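Local coordinates for protein alpha-1,3-glucanase (Streptomyces thermodiastaticus, PDB 7C7D) that probably hydrolyses alpha-1,3-glucan from within the chain, as a thermostable glycoside hydrolase of family GH87, at residues A[105-119]-A[186-198]. Residues are numbered along the deposited sequence; the frame is centred on the assembly and turned at random.
Sequences VPRAANALTVAYSVP and VQVTVDVADFEQV. With CA (calcium ion), chain C.
Phe-195 and Leu-112 form a non-hydrogen-bonded pair of antiparallel strands 111-117 and 188-196. Leu-112 CD1 lies over one ring face, 4.2 Å from the ring centroid. Pro-106 CD makes an off-centre CH-pi contact, 4.0 Å from the same centroid. Phe-195 CG stands anti to its carbonyl carbon (chi1 -65°), which sets the ring between these two residues. The apolar row continues with Ala-193, Val-114 and Val-190; Val-114 CG1 meets Val-190 CG1 at 3.9 Å. This side is tightly packed, and strand 133-142 adds Leu-139 against Val-114. The face with Thr-113, Asp-194 and Glu-196 is more polar. There a water joins Thr-113 OG1 to Glu-196 OE1. Asp-194 and Glu-196 form salt bridges with Arg-372 and Arg-346. At the partly exposed end, Asn-110 grips Val-198 twice: OD1 accepts from Val-198 N at 2.7 Å, and ND2 donates to Val-198 O at 2.8 Å. The second bond lies on a lone pair of that carbonyl. An alanine at Asn-110 would remove both bonds and is likely to leave the Val-198 backbone less firmly held. Asn-110 and Ala-111 both face Glu-196, a classic bulge. At a second bulge, Asp-191 binds the calcium ion through OD1 at 2.3 Å and O at 2.6 Å; Glu-63, Glu-65, Ser-88 and Gln-91 complete the site. The arrangement is typical of a bulged antiparallel sheet in a calcium-binding beta-sandwich domain, here beside the parallel beta-helix.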
loop_
_atom_site.group_PDB
_atom_site.type_symbol
_atom_site.label_atom_id
_atom_site.label_comp_id
_atom_site.label_asym_id
_atom_site.label_seq_id
_atom_site.Cartn_x
_atom_site.Cartn_y
_atom_site.Cartn_z
ATOM N N VAL A 105 -4.684 7.055 -24.336
ATOM C CA VAL A 105 -3.948 7.847 -23.348
ATOM C C VAL A 105 -4.917 8.778 -22.626
ATOM O O VAL A 105 -5.691 9.500 -23.284
ATOM C CB VAL A 105 -2.830 8.634 -24.051
ATOM C CG1 VAL A 105 -2.173 9.594 -23.107
ATOM C CG2 VAL A 105 -1.806 7.669 -24.630
ATOM N N PRO A 106 -4.943 8.788 -21.289
ATOM C CA PRO A 106 -5.930 9.594 -20.560
ATOM C C PRO A 106 -5.521 11.034 -20.295
ATOM O O PRO A 106 -6.384 11.840 -19.917
ATOM C CB PRO A 106 -6.050 8.829 -19.232
ATOM C CG PRO A 106 -4.662 8.305 -19.012
ATOM C CD PRO A 106 -4.171 7.911 -20.388
ATOM N N ARG A 107 -4.252 11.381 -20.487
ATOM C CA ARG A 107 -3.724 12.692 -20.124
ATOM C C ARG A 107 -2.340 12.815 -20.742
ATOM O O ARG A 107 -1.750 11.828 -21.183
ATOM C CB ARG A 107 -3.596 12.818 -18.608
ATOM C CG ARG A 107 -2.484 11.931 -18.052
ATOM C CD ARG A 107 -2.504 11.870 -16.548
ATOM N NE ARG A 107 -1.966 13.081 -15.940
ATOM C CZ ARG A 107 -2.214 13.450 -14.690
ATOM N NH1 ARG A 107 -1.683 14.564 -14.207
ATOM N NH2 ARG A 107 -2.994 12.700 -13.920
ATOM N N ALA A 108 -1.820 14.042 -20.752
ATOM C CA ALA A 108 -0.455 14.269 -21.208
ATOM C C ALA A 108 0.505 13.406 -20.407
ATOM O O ALA A 108 0.451 13.378 -19.176
ATOM C CB ALA A 108 -0.081 15.736 -21.023
ATOM N N ALA A 109 1.383 12.698 -21.110
ATOM C CA ALA A 109 2.283 11.774 -20.441
ATOM C C ALA A 109 3.522 11.582 -21.298
ATOM O O ALA A 109 3.484 11.754 -22.520
ATOM C CB ALA A 109 1.599 10.428 -20.172
ATOM N N ASN A 110 4.629 11.256 -20.630
ATOM C CA ASN A 110 5.872 10.896 -21.296
ATOM C C ASN A 110 6.497 9.663 -20.660
ATOM O O ASN A 110 7.648 9.332 -20.967
ATOM C CB ASN A 110 6.872 12.061 -21.290
ATOM C CG ASN A 110 7.278 12.485 -19.884
ATOM O OD1 ASN A 110 6.770 11.969 -18.889
ATOM N ND2 ASN A 110 8.204 13.435 -19.801
ATOM N N ALA A 111 5.768 8.991 -19.775
ATOM C CA ALA A 111 6.296 7.865 -19.028
ATOM C C ALA A 111 5.175 6.864 -18.794
ATOM O O ALA A 111 3.992 7.225 -18.752
ATOM C CB ALA A 111 6.902 8.316 -17.698
ATOM N N LEU A 112 5.566 5.605 -18.633
ATOM C CA LEU A 112 4.624 4.501 -18.558
ATOM C C LEU A 112 5.072 3.532 -17.476
ATOM O O LEU A 112 6.240 3.140 -17.449
ATOM C CB LEU A 112 4.610 3.785 -19.912
ATOM C CG LEU A 112 3.776 2.523 -20.063
ATOM C CD1 LEU A 112 2.313 2.850 -19.850
ATOM C CD2 LEU A 112 3.996 1.923 -21.439
ATOM N N THR A 113 4.155 3.160 -16.583
ATOM C CA THR A 113 4.366 2.059 -15.649
ATOM C C THR A 113 3.269 1.032 -15.872
ATOM O O THR A 113 2.092 1.395 -15.960
ATOM C CB THR A 113 4.344 2.538 -14.194
ATOM O OG1 THR A 113 5.347 3.542 -14.010
ATOM C CG2 THR A 113 4.616 1.382 -13.235
ATOM N N VAL A 114 3.645 -0.240 -15.975
ATOM C CA VAL A 114 2.702 -1.310 -16.280
ATOM C C VAL A 114 2.777 -2.372 -15.195
ATOM O O VAL A 114 3.862 -2.883 -14.896
ATOM C CB VAL A 114 2.992 -1.935 -17.654
ATOM C CG1 VAL A 114 2.001 -3.051 -17.948
ATOM C CG2 VAL A 114 2.936 -0.873 -18.737
ATOM N N ALA A 115 1.629 -2.709 -14.612
ATOM C CA ALA A 115 1.527 -3.836 -13.693
ATOM C C ALA A 115 1.140 -5.073 -14.494
ATOM O O ALA A 115 0.188 -5.039 -15.277
ATOM C CB ALA A 115 0.485 -3.551 -12.610
ATOM N N TYR A 116 1.882 -6.159 -14.303
ATOM C CA TYR A 116 1.762 -7.319 -15.175
ATOM C C TYR A 116 2.215 -8.550 -14.402
ATOM O O TYR A 116 2.862 -8.447 -13.358
ATOM C CB TYR A 116 2.660 -7.152 -16.414
ATOM C CG TYR A 116 4.104 -7.299 -16.000
ATOM C CD1 TYR A 116 4.805 -6.223 -15.458
ATOM C CD2 TYR A 116 4.741 -8.541 -16.043
ATOM C CE1 TYR A 116 6.101 -6.370 -14.993
ATOM C CE2 TYR A 116 6.026 -8.694 -15.565
ATOM C CZ TYR A 116 6.703 -7.611 -15.055
ATOM O OH TYR A 116 7.991 -7.756 -14.598
ATOM N N SER A 117 1.924 -9.722 -14.967
ATOM C CA SER A 117 2.459 -10.990 -14.484
ATOM C C SER A 117 2.932 -11.816 -15.677
ATOM O O SER A 117 2.324 -11.766 -16.750
ATOM C CB SER A 117 1.369 -11.766 -13.737
ATOM O OG SER A 117 1.849 -12.988 -13.212
ATOM N N VAL A 118 4.021 -12.556 -15.503
ATOM C CA VAL A 118 4.417 -13.597 -16.457
ATOM C C VAL A 118 4.559 -14.889 -15.689
ATOM O O VAL A 118 4.703 -14.885 -14.449
ATOM C CB VAL A 118 5.722 -13.229 -17.212
ATOM C CG1 VAL A 118 5.537 -11.963 -18.030
ATOM C CG2 VAL A 118 6.901 -13.139 -16.257
ATOM N N PRO A 119 4.537 -16.037 -16.369
ATOM C CA PRO A 119 4.586 -17.314 -15.656
ATOM C C PRO A 119 5.875 -17.475 -14.862
ATOM O O PRO A 119 6.946 -17.015 -15.265
ATOM C CB PRO A 119 4.482 -18.354 -16.778
ATOM C CG PRO A 119 3.753 -17.639 -17.867
ATOM C CD PRO A 119 4.287 -16.237 -17.810
ATOM N N VAL A 186 7.019 -13.837 -24.610
ATOM C CA VAL A 186 6.540 -14.451 -23.378
ATOM C C VAL A 186 5.088 -14.032 -23.234
ATOM O O VAL A 186 4.695 -12.945 -23.671
ATOM C CB VAL A 186 7.390 -14.027 -22.149
ATOM C CG1 VAL A 186 7.334 -12.514 -21.927
ATOM C CG2 VAL A 186 6.965 -14.788 -20.895
ATOM N N GLN A 187 4.281 -14.901 -22.636
ATOM C CA GLN A 187 2.877 -14.580 -22.408
ATOM C C GLN A 187 2.782 -13.628 -21.221
ATOM O O GLN A 187 3.288 -13.931 -20.137
ATOM C CB GLN A 187 2.095 -15.860 -22.132
ATOM C CG GLN A 187 0.596 -15.682 -21.972
ATOM C CD GLN A 187 -0.057 -16.950 -21.475
ATOM O OE1 GLN A 187 0.129 -17.340 -20.324
ATOM N NE2 GLN A 187 -0.811 -17.614 -22.344
ATOM N N VAL A 188 2.146 -12.478 -21.419
ATOM C CA VAL A 188 2.102 -11.433 -20.404
ATOM C C VAL A 188 0.651 -11.164 -20.042
ATOM O O VAL A 188 -0.176 -10.906 -20.923
ATOM C CB VAL A 188 2.781 -10.135 -20.880
ATOM C CG1 VAL A 188 2.816 -9.112 -19.741
ATOM C CG2 VAL A 188 4.186 -10.416 -21.408
ATOM N N THR A 189 0.343 -11.209 -18.752
ATOM C CA THR A 189 -0.971 -10.823 -18.261
ATOM C C THR A 189 -0.863 -9.382 -17.783
ATOM O O THR A 189 -0.177 -9.097 -16.798
ATOM C CB THR A 189 -1.429 -11.774 -17.161
ATOM O OG1 THR A 189 -1.552 -13.087 -17.728
ATOM C CG2 THR A 189 -2.781 -11.344 -16.602
ATOM N N VAL A 190 -1.503 -8.469 -18.510
ATOM C CA VAL A 190 -1.412 -7.039 -18.235
ATOM C C VAL A 190 -2.595 -6.620 -17.374
ATOM O O VAL A 190 -3.753 -6.859 -17.735
ATOM C CB VAL A 190 -1.358 -6.230 -19.543
ATOM C CG1 VAL A 190 -1.219 -4.745 -19.241
ATOM C CG2 VAL A 190 -0.195 -6.709 -20.418
ATOM N N ASP A 191 -2.306 -5.980 -16.244
ATOM C CA ASP A 191 -3.346 -5.609 -15.285
ATOM C C ASP A 191 -3.842 -4.178 -15.492
ATOM O O ASP A 191 -5.050 -3.937 -15.631
ATOM C CB ASP A 191 -2.776 -5.782 -13.876
ATOM C CG ASP A 191 -3.764 -5.421 -12.791
ATOM O OD1 ASP A 191 -4.971 -5.236 -13.096
ATOM O OD2 ASP A 191 -3.326 -5.334 -11.619
ATOM N N VAL A 192 -2.917 -3.219 -15.482
ATOM C CA VAL A 192 -3.242 -1.797 -15.458
ATOM C C VAL A 192 -1.981 -1.063 -15.890
ATOM O O VAL A 192 -0.865 -1.529 -15.648
ATOM C CB VAL A 192 -3.739 -1.365 -14.049
ATOM C CG1 VAL A 192 -2.751 -1.751 -12.944
ATOM C CG2 VAL A 192 -4.060 0.136 -14.007
ATOM N N ALA A 193 -2.158 0.073 -16.557
ATOM C CA ALA A 193 -1.046 0.909 -16.984
ATOM C C ALA A 193 -1.229 2.319 -16.440
ATOM O O ALA A 193 -2.342 2.855 -16.444
ATOM C CB ALA A 193 -0.942 0.951 -18.513
ATOM N N ASP A 194 -0.134 2.915 -15.972
ATOM C CA ASP A 194 -0.130 4.270 -15.430
ATOM C C ASP A 194 0.572 5.191 -16.418
ATOM O O ASP A 194 1.678 4.887 -16.882
ATOM C CB ASP A 194 0.614 4.340 -14.091
ATOM C CG ASP A 194 0.145 3.308 -13.078
ATOM O OD1 ASP A 194 -1.034 2.904 -13.096
ATOM O OD2 ASP A 194 0.982 2.909 -12.240
ATOM N N PHE A 195 -0.060 6.323 -16.729
ATOM C CA PHE A 195 0.465 7.290 -17.684
ATOM C C PHE A 195 0.842 8.550 -16.918
ATOM O O PHE A 195 -0.027 9.201 -16.333
ATOM C CB PHE A 195 -0.590 7.575 -18.751
ATOM C CG PHE A 195 -0.897 6.381 -19.605
ATOM C CD1 PHE A 195 -1.833 5.437 -19.202
ATOM C CD2 PHE A 195 -0.210 6.174 -20.787
ATOM C CE1 PHE A 195 -2.103 4.327 -19.984
ATOM C CE2 PHE A 195 -0.469 5.062 -21.570
ATOM C CZ PHE A 195 -1.415 4.137 -21.168
ATOM N N GLU A 196 2.138 8.867 -16.895
ATOM C CA GLU A 196 2.686 9.897 -16.022
ATOM C C GLU A 196 3.442 10.943 -16.828
ATOM O O GLU A 196 4.113 10.622 -17.816
ATOM C CB GLU A 196 3.647 9.294 -14.982
ATOM C CG GLU A 196 4.132 10.300 -13.939
ATOM C CD GLU A 196 4.843 9.660 -12.761
ATOM O OE1 GLU A 196 4.815 8.415 -12.635
ATOM O OE2 GLU A 196 5.429 10.414 -11.953
ATOM N N GLN A 197 3.340 12.198 -16.390
ATOM C CA GLN A 197 4.178 13.278 -16.891
ATOM C C GLN A 197 5.350 13.441 -15.932
ATOM O O GLN A 197 5.179 13.931 -14.810
ATOM C CB GLN A 197 3.383 14.578 -16.979
ATOM C CG GLN A 197 4.166 15.709 -17.611
ATOM C CD GLN A 197 4.542 15.412 -19.050
ATOM O OE1 GLN A 197 5.613 15.802 -19.515
ATOM N NE2 GLN A 197 3.655 14.733 -19.767
ATOM N N VAL A 198 6.532 13.022 -16.372
ATOM C CA VAL A 198 7.749 13.114 -15.577
ATOM C C VAL A 198 8.546 14.313 -16.064
ATOM O O VAL A 198 8.780 14.466 -17.269
ATOM C CB VAL A 198 8.576 11.823 -15.678
ATOM C CG1 VAL A 198 9.931 11.997 -14.998
ATOM C CG2 VAL A 198 7.809 10.664 -15.061
HETATM CA CA CA C . -6.953 -4.667 -14.044
HETATM O O HOH W 1 3.970 5.918 -13.671
HETATM O O HOH W 2 0.902 -14.392 -18.013
#